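Local coordinates for early 35 kDa protein (Autographa californica nucleopolyhedrovirus, PDB 1P35), which blocks virus-induced apoptosis in the insect host by inhibiting caspases, and also suppresses the host's antiviral RNA interference response, at residues A[4-9]-A[134-139]; A[42-47]-A[164-169]; A[50-55]-A[148-153]; A[116-121]-A[127-132]. One frame throughout, in Å; residues are numbered along the deposited sequence.

In the fold
Contacts 2 and 3 lie closest together, with centres about 8 Å apart. Their strands 42-48 and 148-154 are paired, as are 52-55 and 164-170. Contacts 1 and 4, about 11 Å apart between centres, share helix 126-135, and Leu-43 and Met-45 of strand 42-48 pack on the helices of contact 4. Along the chain, contact 4 is nested inside the loops closed by the other three, contact 3 lies within contact 2, and contact 1 interlocks with both 2 and 3. The stretch linking strand 52-55 to strand 98-106 probably carries the caspase-reactive loop of P35, so contacts 2 and 3 belong to the framework from which it leaves.

Contact 1: A[4-9]-A[134-139]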
loop_
_atom_site.group_PDB
_atom_site.type_symbol
_atom_site.label_atom_id
_atom_site.label_comp_id
_atom_site.label_asym_id
_atom_site.label_seq_id
_atom_site.Cartn_x
_atom_site.Cartn_y
_atom_site.Cartn_z
ATOM N N PHE A 4 -16.526 -5.001 24.920
ATOM C CA PHE A 4 -17.881 -4.876 25.469
ATOM C C PHE A 4 -18.576 -3.843 24.609
ATOM O O PHE A 4 -17.947 -2.893 24.162
ATOM C CB PHE A 4 -17.856 -4.332 26.911
ATOM C CG PHE A 4 -19.226 -4.092 27.491
ATOM C CD1 PHE A 4 -19.927 -5.131 28.087
ATOM C CD2 PHE A 4 -19.877 -2.864 27.296
ATOM C CE1 PHE A 4 -21.274 -4.963 28.467
ATOM C CE2 PHE A 4 -21.222 -2.672 27.666
ATOM C CZ PHE A 4 -21.923 -3.733 28.250
ATOM N N PRO A 5 -19.855 -4.037 24.277
ATOM C CA PRO A 5 -20.835 -5.100 24.494
ATOM C C PRO A 5 -20.217 -6.403 24.004
ATOM O O PRO A 5 -19.372 -6.373 23.121
ATOM C CB PRO A 5 -21.978 -4.674 23.589
ATOM C CG PRO A 5 -21.940 -3.165 23.732
ATOM C CD PRO A 5 -20.460 -2.926 23.521
ATOM N N VAL A 6 -20.661 -7.542 24.526
ATOM C CA VAL A 6 -20.064 -8.805 24.111
ATOM C C VAL A 6 -20.472 -9.361 22.741
ATOM O O VAL A 6 -19.854 -10.297 22.232
ATOM C CB VAL A 6 -20.279 -9.883 25.189
ATOM C CG1 VAL A 6 -19.495 -9.511 26.457
ATOM C CG2 VAL A 6 -21.775 -10.013 25.494
ATOM N N GLU A 7 -21.507 -8.803 22.137
ATOM C CA GLU A 7 -21.911 -9.274 20.814
ATOM C C GLU A 7 -20.732 -9.021 19.849
ATOM O O GLU A 7 -20.107 -9.949 19.349
ATOM C CB GLU A 7 -23.154 -8.489 20.346
ATOM C CG GLU A 7 -22.937 -6.961 20.347
ATOM C CD GLU A 7 -24.155 -6.143 19.956
ATOM O OE1 GLU A 7 -24.679 -6.360 18.841
ATOM O OE2 GLU A 7 -24.569 -5.277 20.764
ATOM N N ILE A 8 -20.446 -7.734 19.648
ATOM C CA ILE A 8 -19.407 -7.200 18.782
ATOM C C ILE A 8 -18.504 -8.173 18.056
ATOM O O ILE A 8 -17.817 -8.955 18.685
ATOM C CB ILE A 8 -18.497 -6.219 19.546
ATOM C CG1 ILE A 8 -19.333 -5.101 20.158
ATOM C CG2 ILE A 8 -17.475 -5.620 18.574
ATOM C CD1 ILE A 8 -20.044 -4.279 19.115
ATOM N N ASP A 9 -18.483 -8.061 16.727
ATOM C CA ASP A 9 -17.670 -8.899 15.870
ATOM C C ASP A 9 -16.456 -8.109 15.362
ATOM O O ASP A 9 -16.592 -7.047 14.775
ATOM C CB ASP A 9 -18.512 -9.398 14.694
ATOM C CG ASP A 9 -18.146 -10.805 14.283
ATOM O OD1 ASP A 9 -17.061 -10.994 13.682
ATOM O OD2 ASP A 9 -18.935 -11.729 14.596
ATOM N N LYS A 134 -19.137 -10.234 34.318
ATOM C CA LYS A 134 -19.002 -11.676 34.096
ATOM C C LYS A 134 -18.011 -12.033 32.981
ATOM O O LYS A 134 -17.200 -12.945 33.125
ATOM C CB LYS A 134 -20.334 -12.295 33.708
ATOM C CG LYS A 134 -20.229 -13.834 33.605
ATOM C CD LYS A 134 -21.566 -14.437 33.213
ATOM C CE LYS A 134 -21.551 -15.961 33.306
ATOM N NZ LYS A 134 -22.894 -16.444 32.854
ATOM N N TYR A 135 -18.065 -11.299 31.875
ATOM C CA TYR A 135 -17.229 -11.670 30.752
ATOM C C TYR A 135 -15.970 -10.864 30.483
ATOM O O TYR A 135 -15.051 -11.375 29.842
ATOM C CB TYR A 135 -18.085 -11.701 29.493
ATOM C CG TYR A 135 -19.233 -12.686 29.581
ATOM C CD1 TYR A 135 -18.989 -14.066 29.659
ATOM C CD2 TYR A 135 -20.558 -12.245 29.515
ATOM C CE1 TYR A 135 -20.048 -14.999 29.655
ATOM C CE2 TYR A 135 -21.630 -13.156 29.513
ATOM C CZ TYR A 135 -21.361 -14.532 29.578
ATOM O OH TYR A 135 -22.394 -15.425 29.541
ATOM N N CYS A 136 -15.945 -9.621 30.966
ATOM C CA CYS A 136 -14.829 -8.724 30.757
ATOM C C CYS A 136 -13.951 -8.492 31.992
ATOM O O CYS A 136 -12.738 -8.696 31.932
ATOM C CB CYS A 136 -15.355 -7.370 30.275
ATOM S SG CYS A 136 -16.428 -7.436 28.779
ATOM N N LEU A 137 -14.553 -8.079 33.115
ATOM C CA LEU A 137 -13.766 -7.762 34.298
ATOM C C LEU A 137 -12.680 -8.767 34.608
ATOM O O LEU A 137 -11.514 -8.377 34.776
ATOM C CB LEU A 137 -14.652 -7.601 35.521
ATOM C CG LEU A 137 -13.849 -7.023 36.685
ATOM C CD1 LEU A 137 -13.692 -5.497 36.444
ATOM C CD2 LEU A 137 -14.553 -7.289 38.012
ATOM N N PRO A 138 -13.024 -10.085 34.609
ATOM C CA PRO A 138 -12.071 -11.181 34.908
ATOM C C PRO A 138 -10.811 -11.229 33.990
ATOM O O PRO A 138 -9.761 -11.745 34.382
ATOM C CB PRO A 138 -12.929 -12.464 34.757
ATOM C CG PRO A 138 -14.360 -11.989 35.088
ATOM C CD PRO A 138 -14.336 -10.639 34.243
ATOM N N LYS A 139 -10.904 -10.690 32.778
ATOM C CA LYS A 139 -9.754 -10.734 31.887
ATOM C C LYS A 139 -8.910 -9.478 32.073
ATOM O O LYS A 139 -7.878 -9.325 31.432
ATOM C CB LYS A 139 -10.227 -10.875 30.419
ATOM C CG LYS A 139 -11.180 -12.119 30.151
ATOM C CD LYS A 139 -10.539 -13.412 30.713
ATOM C CE LYS A 139 -9.262 -13.767 29.959
ATOM N NZ LYS A 139 -8.416 -14.833 30.579
#
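Apolar contacts carry the meeting of Phe-4 and Val-6 with Tyr-135 and Cys-136. Phe-4 CB lies 3.9 Å from Cys-136 SG, and the sulfur sits near the plane of the Phe-4 ring, at its edge. Phe-4 CG stands opposite its own backbone N (chi1 176°), which carries the ring past the cysteine toward helix 126-135, where it also meets Ser-128. Val-6 supplies a second contact: its CG1 branch reaches 4.0 Å from Tyr-135 CB, the two side chains crossing at about a right angle. The same CG1 comes within 4.4 Å of Cys-136 SG, so one methyl bridges both partners.

The loop after strand 2-4 is thereby laid against the junction between helix 126-135 and helix 137-140. A cis peptide bond before Pro-5 turns the chain sharply here, and Phe-4 and Val-6 on its two flanks both reach the junction.

Polar bonds lie around this apolar patch. Cys-136 O accepts Lys-139 N at 2.8 Å, a short-range backbone bond within 134-139, and Tyr-135 OH is hydrogen-bonded to Asp-187. Of the ring contacts, Lys-134 CD rests 3.6 Å above the plane of the Tyr-135 ring, toward its rim, and Phe-4 meets Tyr-123 edge-to-face.

Contact 2: A[42-47]-A[164-169]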
loop_
_atom_site.group_PDB
_atom_site.type_symbol
_atom_site.label_atom_id
_atom_site.label_comp_id
_atom_site.label_asym_id
_atom_site.label_seq_id
_atom_site.Cartn_x
_atom_site.Cartn_y
_atom_site.Cartn_z
ATOM N N VAL A 42 -18.268 1.299 21.886
ATOM C CA VAL A 42 -17.608 0.024 22.071
ATOM C C VAL A 42 -16.538 0.378 23.123
ATOM O O VAL A 42 -15.823 1.379 22.976
ATOM C CB VAL A 42 -16.886 -0.429 20.757
ATOM C CG1 VAL A 42 -16.050 -1.673 21.016
ATOM C CG2 VAL A 42 -17.900 -0.670 19.649
ATOM N N LEU A 43 -16.469 -0.404 24.190
ATOM C CA LEU A 43 -15.456 -0.211 25.224
ATOM C C LEU A 43 -14.486 -1.405 25.085
ATOM O O LEU A 43 -14.854 -2.550 25.365
ATOM C CB LEU A 43 -16.086 -0.238 26.622
ATOM C CG LEU A 43 -17.386 0.568 26.761
ATOM C CD1 LEU A 43 -17.819 0.696 28.215
ATOM C CD2 LEU A 43 -17.166 1.949 26.148
ATOM N N MET A 44 -13.287 -1.151 24.578
ATOM C CA MET A 44 -12.304 -2.209 24.458
ATOM C C MET A 44 -11.272 -1.985 25.565
ATOM O O MET A 44 -10.757 -0.893 25.716
ATOM C CB MET A 44 -11.622 -2.176 23.094
ATOM C CG MET A 44 -10.456 -3.164 23.001
ATOM S SD MET A 44 -9.708 -3.405 21.363
ATOM C CE MET A 44 -8.937 -1.793 21.013
ATOM N N MET A 45 -10.981 -2.998 26.349
ATOM C CA MET A 45 -10.026 -2.791 27.428
ATOM C C MET A 45 -9.016 -3.864 27.460
ATOM O O MET A 45 -9.279 -4.970 27.005
ATOM C CB MET A 45 -10.752 -2.748 28.760
ATOM C CG MET A 45 -12.010 -1.838 28.762
ATOM S SD MET A 45 -12.397 -1.485 30.473
ATOM C CE MET A 45 -14.184 -1.038 30.294
ATOM N N PHE A 46 -7.830 -3.568 27.971
ATOM C CA PHE A 46 -6.861 -4.645 28.027
ATOM C C PHE A 46 -5.717 -4.251 28.933
ATOM O O PHE A 46 -5.471 -3.055 29.217
ATOM C CB PHE A 46 -6.387 -5.007 26.593
ATOM C CG PHE A 46 -5.769 -3.835 25.811
ATOM C CD1 PHE A 46 -4.447 -3.424 26.054
ATOM C CD2 PHE A 46 -6.510 -3.163 24.815
ATOM C CE1 PHE A 46 -3.856 -2.378 25.328
ATOM C CE2 PHE A 46 -5.938 -2.104 24.074
ATOM C CZ PHE A 46 -4.596 -1.710 24.332
ATOM N N ASN A 47 -5.019 -5.268 29.393
ATOM C CA ASN A 47 -3.903 -5.066 30.284
ATOM C C ASN A 47 -2.638 -4.560 29.597
ATOM O O ASN A 47 -2.365 -4.898 28.429
ATOM C CB ASN A 47 -3.598 -6.386 31.014
ATOM C CG ASN A 47 -4.639 -6.742 32.063
ATOM O OD1 ASN A 47 -5.021 -7.916 32.221
ATOM N ND2 ASN A 47 -5.075 -5.742 32.811
ATOM N N GLN A 164 -9.959 0.645 13.081
ATOM C CA GLN A 164 -10.138 1.426 14.304
ATOM C C GLN A 164 -8.746 1.385 14.889
ATOM O O GLN A 164 -8.216 0.303 15.089
ATOM C CB GLN A 164 -11.119 0.785 15.265
ATOM C CG GLN A 164 -12.308 0.108 14.597
ATOM C CD GLN A 164 -13.016 0.999 13.648
ATOM O OE1 GLN A 164 -12.994 2.227 13.797
ATOM N NE2 GLN A 164 -13.680 0.400 12.664
ATOM N N VAL A 165 -8.149 2.547 15.179
ATOM C CA VAL A 165 -6.763 2.558 15.613
ATOM C C VAL A 165 -6.481 3.345 16.895
ATOM O O VAL A 165 -7.312 4.139 17.364
ATOM C CB VAL A 165 -5.878 3.087 14.443
ATOM C CG1 VAL A 165 -6.321 2.435 13.109
ATOM C CG2 VAL A 165 -6.067 4.626 14.272
ATOM N N LEU A 166 -5.330 3.064 17.504
ATOM C CA LEU A 166 -4.934 3.770 18.721
ATOM C C LEU A 166 -3.473 3.500 18.907
ATOM O O LEU A 166 -2.959 2.524 18.389
ATOM C CB LEU A 166 -5.688 3.292 19.960
ATOM C CG LEU A 166 -5.410 1.866 20.497
ATOM C CD1 LEU A 166 -4.304 1.882 21.522
ATOM C CD2 LEU A 166 -6.640 1.322 21.196
ATOM N N SER A 167 -2.804 4.405 19.611
ATOM C CA SER A 167 -1.407 4.250 19.938
ATOM C C SER A 167 -1.098 5.164 21.122
ATOM O O SER A 167 -1.664 6.231 21.247
ATOM C CB SER A 167 -0.510 4.568 18.735
ATOM O OG SER A 167 -0.820 5.826 18.155
ATOM N N PHE A 168 -0.197 4.740 21.992
ATOM C CA PHE A 168 0.116 5.549 23.138
ATOM C C PHE A 168 1.434 5.062 23.748
ATOM O O PHE A 168 1.881 3.934 23.462
ATOM C CB PHE A 168 -1.065 5.478 24.148
ATOM C CG PHE A 168 -1.323 4.061 24.704
ATOM C CD1 PHE A 168 -0.379 3.424 25.510
ATOM C CD2 PHE A 168 -2.473 3.356 24.344
ATOM C CE1 PHE A 168 -0.569 2.084 25.942
ATOM C CE2 PHE A 168 -2.684 2.040 24.760
ATOM C CZ PHE A 168 -1.716 1.400 25.562
ATOM N N GLU A 169 2.084 5.930 24.521
ATOM C CA GLU A 169 3.302 5.545 25.215
ATOM C C GLU A 169 2.962 5.285 26.671
ATOM O O GLU A 169 2.087 5.931 27.250
ATOM C CB GLU A 169 4.370 6.635 25.157
ATOM C CG GLU A 169 5.141 6.640 23.871
ATOM C CD GLU A 169 5.997 7.864 23.717
ATOM O OE1 GLU A 169 6.654 8.228 24.698
ATOM O OE2 GLU A 169 6.039 8.444 22.616
#
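Two carbonyl oxygens, Leu-140 O and Tyr-148 O, grip ND2 of Asn-47, the residue that follows the Phe-46 whose ring meets Phe-168. The contact itself is wholly apolar and buried. Phe-46 CZ approaches Phe-168 CE2 to 4.2 Å, arriving near the plane of the Phe-168 ring and at its edge. Relative to the Phe-46 ring the approach is oblique. Both rings are set by a first torsion that places CG between the backbone N and the carbonyl carbon (58° and 63°).

Between the two strands the backbones stay well apart: Met-44 CA and Leu-166 CA are separated by 11.1 Å, and Phe-46 CA and Phe-168 CA by 13.3 Å. Strands 42-48 and 164-170 are therefore not paired. Strands 148-154 and 98-106 lie between them in the order of strand pairing, and the side chains meet across the interior, consistent with the β-barrel core of P35.

The second touch is between methyls. Met-44 runs out nearly extended and then bends at its thioether (chi3 67°), which brings CE to 3.9 Å from Leu-166 CD2. Around these groups Phe-46 stacks on Tyr-29 of strand 24-33, Met-44 touches Tyr-100, and Leu-166 packs on Cys-152.

Contact 3: A[50-55]-A[148-153]; sequences GPIRSV and YVAVCV
The Tyr-148 ring and the Gly-50 to Pro-51 unit make the tight half of this contact. Pro-51 CD sits 3.7 Å from the centroid of the Tyr-148 ring and only 20° off the ring normal, a CH-pi contact over the face. The peptide joining the two residues lies on that same face: Pro-51 N is 3.5 Å above the plane of the Tyr-148 ring and over its centre, while Gly-50 C is offset toward the rim. Gly-50 CA closes on Tyr-148 CD1 at 3.5 Å, and Pro-51 CB reaches Tyr-148 CE2 at 3.7 Å on the far flank of the ring. With chi1 at -72° the Tyr-148 ring leaves on the side of its backbone N, and its face comes against the proline. Tight as this stacking is, both Pro-51 and Tyr-148 remain partly exposed.

The other half is looser. A single methyl pair, Ile-52 CD1 and Ala-150 CB, meets at 4.1 Å, and beyond it the segments diverge. Ile-52 is partly exposed, and Arg-53, past the contact, is exposed and poorly ordered.

Strand 52-55 pairs with 164-170, where Arg-53 and Ser-54 both face Glu-169 in a classic beta bulge. Strand 148-154 pairs instead with 42-48 and 98-106, and Ile-52 reaches across to Phe-168, Val-102 and Cys-104, so the contact joins strands that are not directly paired.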
loop_
_atom_site.group_PDB
_atom_site.type_symbol
_atom_site.label_atom_id
_atom_site.label_comp_id
_atom_site.label_asym_id
_atom_site.label_seq_id
_atom_site.Cartn_x
_atom_site.Cartn_y
_atom_site.Cartn_z
ATOM N N GLY A 50 2.189 -0.912 32.488
ATOM C CA GLY A 50 2.412 0.338 33.195
ATOM C C GLY A 50 1.472 1.484 32.832
ATOM O O GLY A 50 0.744 1.411 31.850
ATOM N N PRO A 51 1.525 2.592 33.585
ATOM C CA PRO A 51 0.634 3.707 33.303
ATOM C C PRO A 51 0.858 4.377 31.976
ATOM O O PRO A 51 1.991 4.550 31.544
ATOM C CB PRO A 51 0.886 4.645 34.482
ATOM C CG PRO A 51 2.485 4.412 34.724
ATOM C CD PRO A 51 2.418 2.894 34.732
ATOM N N ILE A 52 -0.252 4.745 31.338
ATOM C CA ILE A 52 -0.207 5.451 30.075
ATOM C C ILE A 52 0.267 6.875 30.336
ATOM O O ILE A 52 -0.052 7.477 31.356
ATOM C CB ILE A 52 -1.589 5.486 29.401
ATOM C CG1 ILE A 52 -1.906 4.069 28.864
ATOM C CG2 ILE A 52 -1.626 6.554 28.346
ATOM C CD1 ILE A 52 -3.255 3.938 28.192
ATOM N N ARG A 53 1.022 7.415 29.400
ATOM C CA ARG A 53 1.527 8.731 29.590
ATOM C C ARG A 53 0.989 9.702 28.558
ATOM O O ARG A 53 0.629 10.826 28.893
ATOM C CB ARG A 53 3.035 8.702 29.556
ATOM C CG ARG A 53 3.615 9.990 30.071
ATOM C CD ARG A 53 5.079 10.035 29.774
ATOM N NE ARG A 53 5.271 10.046 28.340
ATOM C CZ ARG A 53 6.417 9.724 27.781
ATOM N NH1 ARG A 53 7.450 9.367 28.554
ATOM N NH2 ARG A 53 6.524 9.758 26.459
ATOM N N SER A 54 0.990 9.299 27.294
ATOM C CA SER A 54 0.413 10.147 26.264
ATOM C C SER A 54 0.040 9.297 25.061
ATOM O O SER A 54 0.500 8.178 24.950
ATOM C CB SER A 54 1.354 11.282 25.872
ATOM O OG SER A 54 2.588 10.805 25.430
ATOM N N VAL A 55 -0.843 9.810 24.208
ATOM C CA VAL A 55 -1.261 9.090 23.016
ATOM C C VAL A 55 -0.378 9.592 21.913
ATOM O O VAL A 55 0.056 10.736 21.934
ATOM C CB VAL A 55 -2.693 9.429 22.603
ATOM C CG1 VAL A 55 -3.702 8.816 23.584
ATOM C CG2 VAL A 55 -2.837 10.947 22.602
ATOM N N TYR A 148 -1.626 -2.470 34.564
ATOM C CA TYR A 148 -2.629 -1.423 34.335
ATOM C C TYR A 148 -3.686 -1.827 33.317
ATOM O O TYR A 148 -3.653 -2.941 32.784
ATOM C CB TYR A 148 -1.963 -0.115 33.902
ATOM C CG TYR A 148 -1.220 0.572 35.031
ATOM C CD1 TYR A 148 -0.076 -0.014 35.591
ATOM C CD2 TYR A 148 -1.680 1.773 35.563
ATOM C CE1 TYR A 148 0.587 0.570 36.648
ATOM C CE2 TYR A 148 -1.021 2.371 36.634
ATOM C CZ TYR A 148 0.120 1.751 37.173
ATOM O OH TYR A 148 0.773 2.293 38.236
ATOM N N VAL A 149 -4.612 -0.918 33.031
ATOM C CA VAL A 149 -5.679 -1.222 32.080
ATOM C C VAL A 149 -5.940 -0.076 31.121
ATOM O O VAL A 149 -6.253 1.033 31.560
ATOM C CB VAL A 149 -7.024 -1.511 32.773
ATOM C CG1 VAL A 149 -8.103 -1.729 31.706
ATOM C CG2 VAL A 149 -6.927 -2.746 33.695
ATOM N N ALA A 150 -5.801 -0.341 29.824
ATOM C CA ALA A 150 -6.057 0.679 28.809
ATOM C C ALA A 150 -7.544 0.586 28.503
ATOM O O ALA A 150 -8.031 -0.507 28.219
ATOM C CB ALA A 150 -5.211 0.403 27.515
ATOM N N VAL A 151 -8.255 1.725 28.553
ATOM C CA VAL A 151 -9.710 1.746 28.305
ATOM C C VAL A 151 -9.884 2.492 26.988
ATOM O O VAL A 151 -9.569 3.677 26.890
ATOM C CB VAL A 151 -10.430 2.495 29.446
ATOM C CG1 VAL A 151 -11.922 2.560 29.168
ATOM C CG2 VAL A 151 -10.116 1.817 30.819
ATOM N N CYS A 152 -10.355 1.789 25.968
ATOM C CA CYS A 152 -10.477 2.368 24.637
ATOM C C CYS A 152 -11.928 2.543 24.207
ATOM O O CYS A 152 -12.667 1.571 24.168
ATOM C CB CYS A 152 -9.698 1.464 23.709
ATOM S SG CYS A 152 -7.992 1.114 24.463
ATOM N N VAL A 153 -12.345 3.775 23.904
ATOM C CA VAL A 153 -13.750 4.009 23.552
ATOM C C VAL A 153 -13.910 4.309 22.078
ATOM O O VAL A 153 -13.157 5.076 21.515
ATOM C CB VAL A 153 -14.408 5.186 24.340
ATOM C CG1 VAL A 153 -15.894 5.273 23.959
ATOM C CG2 VAL A 153 -14.272 4.984 25.866
#

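Contact 4: A[116-121]-A[127-132]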
loop_
_atom_site.group_PDB
_atom_site.type_symbol
_atom_site.label_atom_id
_atom_site.label_comp_id
_atom_site.label_asym_id
_atom_site.label_seq_id
_atom_site.Cartn_x
_atom_site.Cartn_y
_atom_site.Cartn_z
ATOM N N LYS A 116 -19.164 2.773 37.045
ATOM C CA LYS A 116 -19.145 4.228 36.835
ATOM C C LYS A 116 -18.774 4.422 35.387
ATOM O O LYS A 116 -19.396 5.215 34.679
ATOM C CB LYS A 116 -18.092 4.925 37.723
ATOM C CG LYS A 116 -18.022 6.482 37.601
ATOM C CD LYS A 116 -16.572 7.090 37.815
ATOM C CE LYS A 116 -15.630 6.834 36.586
ATOM N NZ LYS A 116 -14.195 7.325 36.651
ATOM N N ILE A 117 -17.760 3.681 34.933
ATOM C CA ILE A 117 -17.311 3.811 33.554
ATOM C C ILE A 117 -18.392 3.449 32.541
ATOM O O ILE A 117 -18.629 4.209 31.611
ATOM C CB ILE A 117 -16.004 3.025 33.303
ATOM C CG1 ILE A 117 -14.853 3.679 34.097
ATOM C CG2 ILE A 117 -15.688 3.018 31.815
ATOM C CD1 ILE A 117 -13.531 2.844 34.144
ATOM N N LEU A 118 -19.054 2.318 32.729
ATOM C CA LEU A 118 -20.137 1.971 31.823
ATOM C C LEU A 118 -21.132 3.124 31.788
ATOM O O LEU A 118 -21.549 3.549 30.708
ATOM C CB LEU A 118 -20.893 0.711 32.272
ATOM C CG LEU A 118 -20.064 -0.577 32.397
ATOM C CD1 LEU A 118 -21.003 -1.755 32.387
ATOM C CD2 LEU A 118 -19.112 -0.733 31.232
ATOM N N LYS A 119 -21.503 3.635 32.967
ATOM C CA LYS A 119 -22.496 4.707 33.014
ATOM C C LYS A 119 -22.084 5.937 32.224
ATOM O O LYS A 119 -22.910 6.528 31.552
ATOM C CB LYS A 119 -22.806 5.134 34.449
ATOM C CG LYS A 119 -23.815 6.307 34.516
ATOM C CD LYS A 119 -24.254 6.582 35.926
ATOM C CE LYS A 119 -25.509 7.419 35.965
ATOM N NZ LYS A 119 -26.093 7.341 37.335
ATOM N N SER A 120 -20.822 6.350 32.310
ATOM C CA SER A 120 -20.426 7.514 31.547
ATOM C C SER A 120 -20.622 7.266 30.067
ATOM O O SER A 120 -20.596 8.208 29.288
ATOM C CB SER A 120 -18.950 7.891 31.789
ATOM O OG SER A 120 -18.070 6.857 31.380
ATOM N N HIS A 121 -20.806 5.999 29.676
ATOM C CA HIS A 121 -21.000 5.664 28.254
ATOM C C HIS A 121 -22.412 5.229 27.932
ATOM O O HIS A 121 -22.694 4.621 26.896
ATOM C CB HIS A 121 -19.953 4.626 27.818
ATOM C CG HIS A 121 -18.571 5.174 27.861
ATOM N ND1 HIS A 121 -18.212 6.287 27.137
ATOM C CD2 HIS A 121 -17.498 4.853 28.623
ATOM C CE1 HIS A 121 -16.974 6.632 27.440
ATOM N NE2 HIS A 121 -16.518 5.783 28.346
ATOM N N LYS A 127 -28.506 -5.673 32.991
ATOM C CA LYS A 127 -28.104 -6.637 31.962
ATOM C C LYS A 127 -26.652 -6.355 31.463
ATOM O O LYS A 127 -25.786 -7.234 31.492
ATOM C CB LYS A 127 -29.109 -6.525 30.803
ATOM C CG LYS A 127 -29.010 -7.533 29.662
ATOM C CD LYS A 127 -30.039 -7.163 28.565
ATOM C CE LYS A 127 -30.036 -8.106 27.361
ATOM N NZ LYS A 127 -30.546 -9.470 27.685
ATOM N N SER A 128 -26.396 -5.116 31.038
ATOM C CA SER A 128 -25.100 -4.726 30.514
ATOM C C SER A 128 -23.998 -4.755 31.548
ATOM O O SER A 128 -22.863 -5.167 31.268
ATOM C CB SER A 128 -25.178 -3.322 29.907
ATOM O OG SER A 128 -26.067 -3.287 28.807
ATOM N N ILE A 129 -24.337 -4.322 32.755
ATOM C CA ILE A 129 -23.366 -4.246 33.818
ATOM C C ILE A 129 -22.963 -5.614 34.312
ATOM O O ILE A 129 -21.813 -5.831 34.679
ATOM C CB ILE A 129 -23.901 -3.350 34.962
ATOM C CG1 ILE A 129 -23.945 -1.915 34.448
ATOM C CG2 ILE A 129 -23.018 -3.459 36.202
ATOM C CD1 ILE A 129 -24.626 -0.952 35.335
ATOM N N GLU A 130 -23.892 -6.550 34.292
ATOM C CA GLU A 130 -23.563 -7.875 34.765
ATOM C C GLU A 130 -22.769 -8.621 33.701
ATOM O O GLU A 130 -21.895 -9.415 34.026
ATOM C CB GLU A 130 -24.834 -8.648 35.134
ATOM C CG GLU A 130 -25.691 -7.935 36.205
ATOM C CD GLU A 130 -26.792 -8.812 36.791
ATOM O OE1 GLU A 130 -27.517 -9.474 36.010
ATOM O OE2 GLU A 130 -26.936 -8.821 38.036
ATOM N N ALA A 131 -23.067 -8.337 32.438
ATOM C CA ALA A 131 -22.375 -9.001 31.338
ATOM C C ALA A 131 -20.879 -8.663 31.418
ATOM O O ALA A 131 -20.015 -9.557 31.379
ATOM C CB ALA A 131 -22.950 -8.548 30.034
ATOM N N TYR A 132 -20.609 -7.365 31.565
ATOM C CA TYR A 132 -19.268 -6.845 31.703
ATOM C C TYR A 132 -18.495 -7.489 32.871
ATOM O O TYR A 132 -17.340 -7.908 32.715
ATOM C CB TYR A 132 -19.313 -5.315 31.901
ATOM C CG TYR A 132 -17.917 -4.724 32.059
ATOM C CD1 TYR A 132 -17.280 -4.733 33.288
ATOM C CD2 TYR A 132 -17.209 -4.260 30.968
ATOM C CE1 TYR A 132 -15.968 -4.312 33.434
ATOM C CE2 TYR A 132 -15.866 -3.825 31.109
ATOM C CZ TYR A 132 -15.258 -3.868 32.352
ATOM O OH TYR A 132 -13.907 -3.517 32.505
#
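Leu-118 projects from helix 116-120 into the face of helix 127-132 formed by Ser-128, Ile-129 and Tyr-132. Its CB and CG make no approach within 4.2 Å of that helix and act as a stalk; a chi1 of -59° sets CG trans to the carbonyl carbon and points the fork at the partner. At the tip the two methyls divide the work. CD1 presses on Ile-129, with CG1 of that residue 3.6 Å away and its backbone CA at 3.7 Å. The same CD1 also touches Tyr-132 CB at 4.0 Å and comes equally near Ser-128 O, an oxygen that already accepts Tyr-132 N in the helix at 3.2 Å. CD2 turns to the ring instead, lying 4.0 Å from Tyr-132 CD2 in an oblique approach, and also meets Leu-43 of strand 42-48.

The two helices, joined by a short loop, cross steeply, their axes 10.7 Å apart at closest and their directions 133° apart. Ser-120 OG donates to Ile-117 O at 2.7 Å, with a C=O...donor angle of 129°, so its proton is directed back to its own segment. Ser-128 OG likewise turns to Asp-125 in the connecting loop, and the Tyr-132 ring continues to Phe-114 and Leu-137.

Across the pair, then, contact is made by hydrocarbon groups and one carbonyl oxygen already engaged in its helix. With no directional bond between the segments, the local spacing depends on shape fit, to which the leucine fork against Ile-129 and Tyr-132 contributes, together with Phe-114 and the short connection.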